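Retinol dehydratase (Spodoptera frugiperda, PDB 1FMJ) belongs to the cytosolic-type sulfotransferase family and binds retinol together with the spent cofactor adenosine-3'-5'-diphosphate, consistent with dehydration of retinol by way of sulfuryl transfer. Local coordinates at residues Tyr35-Pro40 / Arg219-Leu224; Arg47-Asp52 / Asp107-Tyr112; Lys179-Ala184 / Leu244-Glu249. All coordinates share one frame; numbering follows the deposited sequence.

In the fold
Contacts 1 and 2 join the N-terminal antiparallel sheet, and the loop just after it, to loops of the sulfotransferase domain, on the retinol side; contact 3 pairs two strands inside the parallel sheet of the core and reaches adenosine-3'-5'-diphosphate. Contacts 1 and 2 are neighbours, their centres about 13 Å apart: strand 35-38 faces the loop between helices 210-218 and 227-235, and residues 47-52, just past strand 43-46, meet residues 107-112. They touch through Leu38 and Tyr49 and through Leu224 and Met110. Both segments of contact 2 fall between those of contact 1 in sequence. Contact 3 lies about 22 and 24 Å from them, centre to centre; its first strand precedes residues 219-224 and its second follows them.

Contact 1 of 3, residues Tyr35-Pro40 / Arg219-Leu224; sequences YVKLGP and RGLYTL
Tyr35 reaches Thr223 from the first residue of strand 35-38, the middle strand of a small antiparallel sheet, which here packs on the loop joining helices 210-218 and 227-235. Its ring leaves the strand with CG beside the backbone N and anti to the carbonyl carbon (chi1 -60°), and this carries the phenol across the gap to the loop. The two hydroxyls, Tyr35 OH and Thr223 OG1, share a short hydrogen bond of 2.6 Å in which either may be the donor. Thr223 OG1 sits at the edge of the Tyr35 ring, in its plane, 3.3 Å from Tyr35 CE2, and the same oxygen lies 3.6 Å above the centre of the Tyr222 ring. Tyr35 OH also comes within 3.8 Å of Tyr222 CE1, and Tyr46 of strand 43-46 stacks on the Tyr35 ring. A phenylalanine here would keep the ring but is likely to cost the buried Thr223 hydroxyl its hydrogen-bond mate and set that side chain freer to turn.

Two residues on, Lys37 makes the second bridge. Its chain bends at chi2 (71°) and again at chi4, bringing CE to 4.0 Å from Leu221 CD2, where the two side chains cross at about a right angle. The ammonium group is shared among several oxygens: the carbonyl of Gly42 in its own hairpin, the loop carbonyl of Gly220, and a water that passes the link on to Arg219 O. Lys37 NZ stands 3.3 Å from Gly220 O, tilted 23° out of the carbonyl plane.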
# COMPACT_ATOMS: atom_id res chain seq x y z
N TYR A 35 6.51 -13.70 8.72
CA TYR A 35 5.63 -12.79 9.46
C TYR A 35 5.55 -13.07 10.96
O TYR A 35 6.07 -14.06 11.47
CB TYR A 35 4.19 -12.86 8.93
CG TYR A 35 3.96 -12.52 7.48
CD1 TYR A 35 3.92 -13.52 6.51
CD2 TYR A 35 3.67 -11.21 7.09
CE1 TYR A 35 3.58 -13.23 5.19
CE2 TYR A 35 3.33 -10.91 5.77
CZ TYR A 35 3.28 -11.93 4.83
OH TYR A 35 2.92 -11.65 3.54
N VAL A 36 4.86 -12.16 11.65
CA VAL A 36 4.56 -12.25 13.08
C VAL A 36 3.35 -11.35 13.27
O VAL A 36 3.20 -10.35 12.55
CB VAL A 36 5.70 -11.73 14.00
CG1 VAL A 36 6.96 -12.57 13.81
CG2 VAL A 36 5.97 -10.25 13.72
N LYS A 37 2.47 -11.72 14.19
CA LYS A 37 1.27 -10.95 14.49
C LYS A 37 1.71 -9.79 15.38
O LYS A 37 2.54 -9.97 16.27
CB LYS A 37 0.27 -11.82 15.24
CG LYS A 37 -1.09 -12.01 14.55
CD LYS A 37 -0.99 -12.90 13.33
CE LYS A 37 -2.38 -13.34 12.85
NZ LYS A 37 -3.23 -12.20 12.38
N LEU A 38 1.16 -8.60 15.16
CA LEU A 38 1.55 -7.45 15.96
C LEU A 38 0.39 -6.72 16.61
O LEU A 38 -0.56 -6.34 15.94
CB LEU A 38 2.35 -6.46 15.10
CG LEU A 38 2.89 -5.23 15.84
CD1 LEU A 38 3.69 -5.70 17.05
CD2 LEU A 38 3.76 -4.38 14.91
N GLY A 39 0.48 -6.52 17.92
CA GLY A 39 -0.58 -5.82 18.64
C GLY A 39 -1.80 -6.67 18.94
O GLY A 39 -1.92 -7.79 18.45
N PRO A 40 -2.74 -6.16 19.75
CA PRO A 40 -3.96 -6.89 20.11
C PRO A 40 -4.81 -7.28 18.91
O PRO A 40 -5.62 -8.20 18.99
CB PRO A 40 -4.67 -5.93 21.06
CG PRO A 40 -4.23 -4.57 20.55
CD PRO A 40 -2.76 -4.80 20.32
N ARG A 219 -8.79 -14.10 6.08
CA ARG A 219 -8.60 -14.64 7.42
C ARG A 219 -7.59 -13.81 8.19
O ARG A 219 -7.19 -14.17 9.30
CB ARG A 219 -8.14 -16.10 7.36
CG ARG A 219 -9.26 -17.11 7.14
CD ARG A 219 -8.81 -18.49 7.57
NE ARG A 219 -8.28 -18.48 8.94
CZ ARG A 219 -7.74 -19.53 9.56
NH1 ARG A 219 -7.66 -20.70 8.94
NH2 ARG A 219 -7.26 -19.40 10.79
N GLY A 220 -7.18 -12.69 7.60
CA GLY A 220 -6.21 -11.82 8.23
C GLY A 220 -4.83 -12.44 8.29
O GLY A 220 -4.07 -12.20 9.24
N LEU A 221 -4.49 -13.25 7.29
CA LEU A 221 -3.18 -13.89 7.25
C LEU A 221 -2.28 -13.38 6.13
O LEU A 221 -1.27 -14.01 5.79
CB LEU A 221 -3.34 -15.41 7.19
CG LEU A 221 -3.83 -15.98 8.53
CD1 LEU A 221 -4.10 -17.47 8.43
CD2 LEU A 221 -2.80 -15.68 9.60
N TYR A 222 -2.65 -12.26 5.52
CA TYR A 222 -1.79 -11.69 4.50
C TYR A 222 -1.25 -10.38 5.04
O TYR A 222 -1.70 -9.88 6.07
CB TYR A 222 -2.51 -11.45 3.17
CG TYR A 222 -1.54 -11.06 2.06
CD1 TYR A 222 -0.52 -11.93 1.67
CD2 TYR A 222 -1.61 -9.81 1.47
CE1 TYR A 222 0.43 -11.53 0.70
CE2 TYR A 222 -0.68 -9.41 0.52
CZ TYR A 222 0.33 -10.26 0.14
OH TYR A 222 1.26 -9.84 -0.78
N THR A 223 -0.26 -9.84 4.34
CA THR A 223 0.42 -8.61 4.73
C THR A 223 -0.48 -7.45 5.17
O THR A 223 -1.36 -7.00 4.44
CB THR A 223 1.34 -8.13 3.58
OG1 THR A 223 2.16 -9.23 3.15
CG2 THR A 223 2.25 -6.99 4.05
N LEU A 224 -0.23 -6.99 6.39
CA LEU A 224 -0.93 -5.89 7.04
C LEU A 224 -2.43 -6.00 7.28
O LEU A 224 -3.09 -5.00 7.57
CB LEU A 224 -0.57 -4.56 6.35
CG LEU A 224 0.89 -4.16 6.60
CD1 LEU A 224 1.23 -2.90 5.86
CD2 LEU A 224 1.13 -3.96 8.10
O HOH W 1 -5.58 -13.92 11.54

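Contact 2 of 3, residues Arg47-Asp52 / Asp107-Tyr112; sequences RPYLKD and DGFMIY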
# COMPACT_ATOMS: atom_id res chain seq x y z
N ARG A 47 8.54 -9.84 9.64
CA ARG A 47 9.41 -9.84 10.81
C ARG A 47 10.38 -8.66 10.92
O ARG A 47 10.50 -8.05 11.98
CB ARG A 47 10.19 -11.16 10.89
CG ARG A 47 10.76 -11.44 12.26
CD ARG A 47 11.53 -12.75 12.30
NE ARG A 47 11.83 -13.15 13.67
CZ ARG A 47 10.92 -13.56 14.55
NH1 ARG A 47 9.65 -13.65 14.19
NH2 ARG A 47 11.28 -13.89 15.78
N PRO A 48 11.09 -8.32 9.84
CA PRO A 48 12.03 -7.19 9.87
C PRO A 48 11.41 -5.88 10.35
O PRO A 48 12.11 -4.90 10.63
CB PRO A 48 12.51 -7.10 8.42
CG PRO A 48 12.51 -8.51 8.00
CD PRO A 48 11.19 -9.02 8.55
N TYR A 49 10.09 -5.85 10.45
CA TYR A 49 9.42 -4.63 10.89
C TYR A 49 9.74 -4.31 12.35
O TYR A 49 9.94 -3.15 12.71
CB TYR A 49 7.90 -4.76 10.75
CG TYR A 49 7.19 -3.48 11.10
CD1 TYR A 49 7.21 -2.39 10.24
CD2 TYR A 49 6.56 -3.33 12.34
CE1 TYR A 49 6.64 -1.17 10.59
CE2 TYR A 49 5.98 -2.10 12.71
CZ TYR A 49 6.03 -1.03 11.83
OH TYR A 49 5.50 0.19 12.20
N LEU A 50 9.81 -5.35 13.17
CA LEU A 50 10.06 -5.20 14.60
C LEU A 50 11.30 -4.40 15.00
O LEU A 50 11.35 -3.87 16.10
CB LEU A 50 10.10 -6.59 15.26
CG LEU A 50 8.83 -7.44 15.18
CD1 LEU A 50 9.12 -8.85 15.69
CD2 LEU A 50 7.72 -6.81 15.99
N LYS A 51 12.30 -4.32 14.13
CA LYS A 51 13.50 -3.56 14.47
C LYS A 51 13.26 -2.04 14.40
O LYS A 51 14.05 -1.26 14.92
CB LYS A 51 14.66 -3.96 13.55
CG LYS A 51 14.41 -3.69 12.07
CD LYS A 51 15.49 -4.29 11.17
CE LYS A 51 15.19 -3.95 9.70
NZ LYS A 51 16.14 -4.58 8.75
N ASP A 52 12.16 -1.63 13.77
CA ASP A 52 11.88 -0.20 13.62
C ASP A 52 10.47 0.20 14.10
O ASP A 52 10.08 1.36 13.97
CB ASP A 52 12.07 0.18 12.15
CG ASP A 52 12.17 1.69 11.92
OD1 ASP A 52 12.85 2.37 12.70
OD2 ASP A 52 11.57 2.19 10.95
N ASP A 107 6.90 1.95 5.31
CA ASP A 107 7.00 0.53 5.63
C ASP A 107 7.58 -0.36 4.52
O ASP A 107 7.51 -1.58 4.62
CB ASP A 107 5.63 0.00 6.10
CG ASP A 107 4.48 0.39 5.18
OD1 ASP A 107 4.35 1.58 4.82
OD2 ASP A 107 3.68 -0.51 4.83
N GLY A 108 8.15 0.24 3.49
CA GLY A 108 8.72 -0.56 2.41
C GLY A 108 9.85 -1.50 2.83
O GLY A 108 9.95 -2.64 2.37
N PHE A 109 10.71 -1.02 3.71
CA PHE A 109 11.85 -1.82 4.15
C PHE A 109 11.50 -3.18 4.72
O PHE A 109 12.21 -4.15 4.47
CB PHE A 109 12.62 -1.05 5.22
CG PHE A 109 11.94 -1.04 6.55
CD1 PHE A 109 12.31 -1.94 7.54
CD2 PHE A 109 10.90 -0.16 6.80
CE1 PHE A 109 11.65 -1.97 8.76
CE2 PHE A 109 10.23 -0.18 8.02
CZ PHE A 109 10.61 -1.09 9.00
N MET A 110 10.42 -3.27 5.49
CA MET A 110 10.06 -4.52 6.16
C MET A 110 10.00 -5.81 5.34
O MET A 110 10.16 -6.90 5.89
CB MET A 110 8.73 -4.36 6.92
CG MET A 110 7.47 -4.62 6.11
SD MET A 110 6.02 -4.81 7.19
CE MET A 110 4.66 -4.52 6.02
N ILE A 111 9.79 -5.70 4.03
CA ILE A 111 9.71 -6.91 3.22
C ILE A 111 11.07 -7.55 3.03
O ILE A 111 11.18 -8.69 2.56
CB ILE A 111 9.07 -6.62 1.84
CG1 ILE A 111 8.69 -7.93 1.15
CG2 ILE A 111 10.02 -5.81 0.99
CD1 ILE A 111 7.79 -7.74 -0.06
N TYR A 112 12.12 -6.84 3.41
CA TYR A 112 13.48 -7.34 3.24
C TYR A 112 14.19 -7.68 4.54
O TYR A 112 14.21 -6.88 5.47
CB TYR A 112 14.32 -6.32 2.47
CG TYR A 112 15.76 -6.76 2.24
CD1 TYR A 112 16.04 -7.90 1.48
CD2 TYR A 112 16.83 -6.01 2.73
CE1 TYR A 112 17.35 -8.29 1.23
CE2 TYR A 112 18.15 -6.39 2.49
CZ TYR A 112 18.40 -7.53 1.73
OH TYR A 112 19.69 -7.94 1.49
O HOH W 2 15.21 -4.14 5.82
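The Phe109 ring reaches in among Pro48, Tyr49, Lys51 and Asp52, where two short 3-10 turns, 47-49 and the one ending at 111, pack together beside the retinol pocket of this sulfotransferase fold. Its CG lies between the backbone N and carbonyl carbon (chi1 75°), which swings the ring back over its neighbour, so that Met110 CB rests over the centre of one face while the rim meets the other segment. The ring turns its edge to Pro48 O, with Phe109 CE1 3.5 Å from that oxygen, and Lys51 CE comes near the ring plane at Phe109 CD1, the lysine chain running past the ring in the opposite direction. Phe109 CZ takes two oblique neighbours, Tyr49 CD1 at 3.8 Å and Asp52 CB at 3.7 Å. The Asp52 carboxylate, turned 77° from the ring plane, is hydrogen-bonded to Ser147.

Tyr49 and Met110 slant across one another with Tyr49 CB 3.9 Å from Met110 CB. The extended methionine chain puts SD 5.0 Å from the Tyr49 ring centroid and 54° off its normal, an oblique Met-aromatic contact.

The side chain of Tyr112 leaves its backbone away from residues 47-52, and Tyr112 belongs to the retinol pocket, while its backbone faces Pro48. The proline rim meets two carbonyl oxygens, Met110 O and Tyr112 O, the latter 3.4 Å from Pro48 CB. A water accepts from Lys51 NZ and can donate to Tyr112 O, 2.9 Å away.

Contact 3 of 3, residues Lys179-Ala184 / Leu244-Glu249; sequences KMVYLA and LFLFYE. With A3P (adenosine-3'-5'-diphosphate), chain G.
Five backbone hydrogen bonds join Met180, Tyr182 and Ala184 to residues 244-248 in parallel register, Val181 opposite Leu244 through to Ala184 opposite Phe247. Leu246 is held through both its backbone N and its O: N gives to Tyr182 O at 2.9 Å, and O receives Ala184 N. The last bond, from Tyr248 N to Ala184 O at 2.8 Å, extends the pattern past the strand into the first turn of helix 248-253. CA-H...O contacts lie between these bonds, among them Phe247 CA to Ala184 O.

Apolar contacts line both faces. On one, Val181 CG1 packs on Leu246 CD1 at 4.0 Å and on Leu244 CD2, Leu183 CD1 leans on Leu246 CB, and helix 255-265 covers the two leucines of strand 243-247. On the other, Ala184 CB fits beside Phe245 CZ at 3.7 Å and touches the Phe247 ring as well.

Strand 243-247 is an outer strand of the five-stranded parallel sheet of the P-loop-type sulfotransferase core, and 179-184 is its neighbour. Between the two strands, the rings of Tyr182 and Phe245 form an aromatic pair and point the same way with CG anti to the backbone N in both (chi1 -180° and -162°); the planes, 26° apart, are slid until the rings barely overlap, under helix 227-235, where Tyr182 OH bonds His230.

One polar contact goes to the cofactor product: Tyr248 OH donates to N3 of adenosine-3'-5'-diphosphate at 2.9 Å, the adenine nitrogen lying at the edge of the phenol ring and in its plane.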
# COMPACT_ATOMS: atom_id res chain seq x y z
N LYS A 179 -1.13 16.02 7.69
CA LYS A 179 -2.33 15.77 6.92
C LYS A 179 -2.18 14.38 6.30
O LYS A 179 -1.07 13.95 5.98
CB LYS A 179 -2.50 16.83 5.83
CG LYS A 179 -2.81 18.20 6.40
CD LYS A 179 -3.05 19.24 5.33
CE LYS A 179 -3.26 20.60 5.96
NZ LYS A 179 -4.36 20.58 6.97
N MET A 180 -3.29 13.68 6.17
CA MET A 180 -3.28 12.33 5.62
C MET A 180 -4.48 12.06 4.73
O MET A 180 -5.60 12.49 5.04
CB MET A 180 -3.26 11.30 6.76
CG MET A 180 -3.51 9.84 6.32
SD MET A 180 -3.39 8.62 7.68
CE MET A 180 -1.62 8.67 7.98
N VAL A 181 -4.24 11.37 3.62
CA VAL A 181 -5.31 10.99 2.71
C VAL A 181 -5.29 9.47 2.75
O VAL A 181 -4.29 8.85 2.38
CB VAL A 181 -5.06 11.46 1.26
CG1 VAL A 181 -6.25 11.09 0.38
CG2 VAL A 181 -4.85 12.96 1.23
N TYR A 182 -6.37 8.87 3.20
CA TYR A 182 -6.44 7.43 3.30
C TYR A 182 -7.40 6.88 2.27
O TYR A 182 -8.55 7.32 2.17
CB TYR A 182 -6.86 7.01 4.70
CG TYR A 182 -6.96 5.52 4.90
CD1 TYR A 182 -5.93 4.82 5.53
CD2 TYR A 182 -8.08 4.81 4.49
CE1 TYR A 182 -6.03 3.44 5.76
CE2 TYR A 182 -8.19 3.44 4.71
CZ TYR A 182 -7.17 2.76 5.34
OH TYR A 182 -7.30 1.42 5.60
N LEU A 183 -6.92 5.90 1.51
CA LEU A 183 -7.74 5.27 0.49
C LEU A 183 -8.20 3.88 0.90
O LEU A 183 -7.44 3.09 1.47
CB LEU A 183 -6.95 5.17 -0.82
CG LEU A 183 -7.24 6.25 -1.87
CD1 LEU A 183 -8.68 6.15 -2.34
CD2 LEU A 183 -6.96 7.63 -1.30
N ALA A 184 -9.47 3.60 0.60
CA ALA A 184 -10.11 2.32 0.87
C ALA A 184 -10.72 1.86 -0.45
O ALA A 184 -11.03 2.68 -1.31
CB ALA A 184 -11.19 2.45 1.93
N LEU A 244 -8.49 12.74 5.26
CA LEU A 244 -9.38 12.70 4.11
C LEU A 244 -9.54 11.24 3.69
O LEU A 244 -8.64 10.67 3.07
CB LEU A 244 -8.81 13.52 2.94
CG LEU A 244 -9.61 13.42 1.63
CD1 LEU A 244 -11.00 13.97 1.84
CD2 LEU A 244 -8.90 14.18 0.52
N PHE A 245 -10.67 10.65 4.06
CA PHE A 245 -10.97 9.27 3.72
C PHE A 245 -11.64 9.25 2.35
O PHE A 245 -12.64 9.94 2.15
CB PHE A 245 -11.93 8.67 4.76
CG PHE A 245 -11.97 7.17 4.77
CD1 PHE A 245 -11.27 6.45 5.74
CD2 PHE A 245 -12.76 6.47 3.86
CE1 PHE A 245 -11.35 5.07 5.80
CE2 PHE A 245 -12.85 5.08 3.91
CZ PHE A 245 -12.14 4.37 4.89
N LEU A 246 -11.10 8.48 1.42
CA LEU A 246 -11.67 8.40 0.09
C LEU A 246 -11.81 6.94 -0.34
O LEU A 246 -11.16 6.05 0.21
CB LEU A 246 -10.78 9.12 -0.93
CG LEU A 246 -10.48 10.61 -0.70
CD1 LEU A 246 -9.55 11.10 -1.80
CD2 LEU A 246 -11.80 11.40 -0.71
N PHE A 247 -12.68 6.70 -1.31
CA PHE A 247 -12.90 5.36 -1.83
C PHE A 247 -12.41 5.29 -3.27
O PHE A 247 -12.74 6.16 -4.08
CB PHE A 247 -14.38 4.97 -1.77
CG PHE A 247 -14.89 4.71 -0.38
CD1 PHE A 247 -15.60 5.68 0.31
CD2 PHE A 247 -14.65 3.49 0.24
CE1 PHE A 247 -16.08 5.44 1.59
CE2 PHE A 247 -15.12 3.24 1.52
CZ PHE A 247 -15.84 4.22 2.20
N TYR A 248 -11.63 4.26 -3.58
CA TYR A 248 -11.09 4.08 -4.92
C TYR A 248 -12.19 4.12 -5.98
O TYR A 248 -11.98 4.64 -7.08
CB TYR A 248 -10.35 2.75 -4.98
CG TYR A 248 -9.95 2.34 -6.38
CD1 TYR A 248 -8.89 2.97 -7.04
CD2 TYR A 248 -10.62 1.32 -7.04
CE1 TYR A 248 -8.53 2.59 -8.34
CE2 TYR A 248 -10.26 0.93 -8.32
CZ TYR A 248 -9.22 1.56 -8.96
OH TYR A 248 -8.87 1.14 -10.22
N GLU A 249 -13.35 3.58 -5.66
CA GLU A 249 -14.45 3.56 -6.59
C GLU A 249 -14.87 4.98 -7.02
O GLU A 249 -15.16 5.22 -8.20
CB GLU A 249 -15.65 2.83 -5.99
CG GLU A 249 -15.48 1.31 -5.85
CD GLU A 249 -14.52 0.89 -4.75
OE1 GLU A 249 -14.30 1.68 -3.80
OE2 GLU A 249 -14.00 -0.25 -4.81
P1 A3P G . -5.92 -3.19 -10.19
O1P A3P G . -4.99 -4.26 -9.79
O2P A3P G . -5.74 -2.81 -11.60
O3P A3P G . -7.31 -3.60 -9.95
P2 A3P G . -2.04 0.94 -5.14
O4P A3P G . -1.45 2.10 -5.83
O5P A3P G . -2.55 1.32 -3.81
O6P A3P G . -1.03 -0.15 -5.04
O5' A3P G . -3.27 0.42 -6.00
C5' A3P G . -3.11 -0.06 -7.32
C4' A3P G . -4.46 -0.24 -8.01
O4' A3P G . -4.85 1.05 -8.58
C3' A3P G . -4.40 -1.20 -9.20
O3' A3P G . -5.65 -1.91 -9.28
C2' A3P G . -4.07 -0.25 -10.33
O2' A3P G . -4.17 -0.74 -11.66
C1' A3P G . -5.00 0.90 -9.99
N9 A3P G . -4.62 2.15 -10.67
C8 A3P G . -3.38 2.76 -10.78
N7 A3P G . -3.37 3.87 -11.46
C5 A3P G . -4.70 4.03 -11.84
C6 A3P G . -5.39 5.04 -12.59
N6 A3P G . -4.79 6.11 -13.11
N1 A3P G . -6.76 4.89 -12.79
C2 A3P G . -7.42 3.80 -12.27
N3 A3P G . -6.88 2.79 -11.54
C4 A3P G . -5.50 2.97 -11.36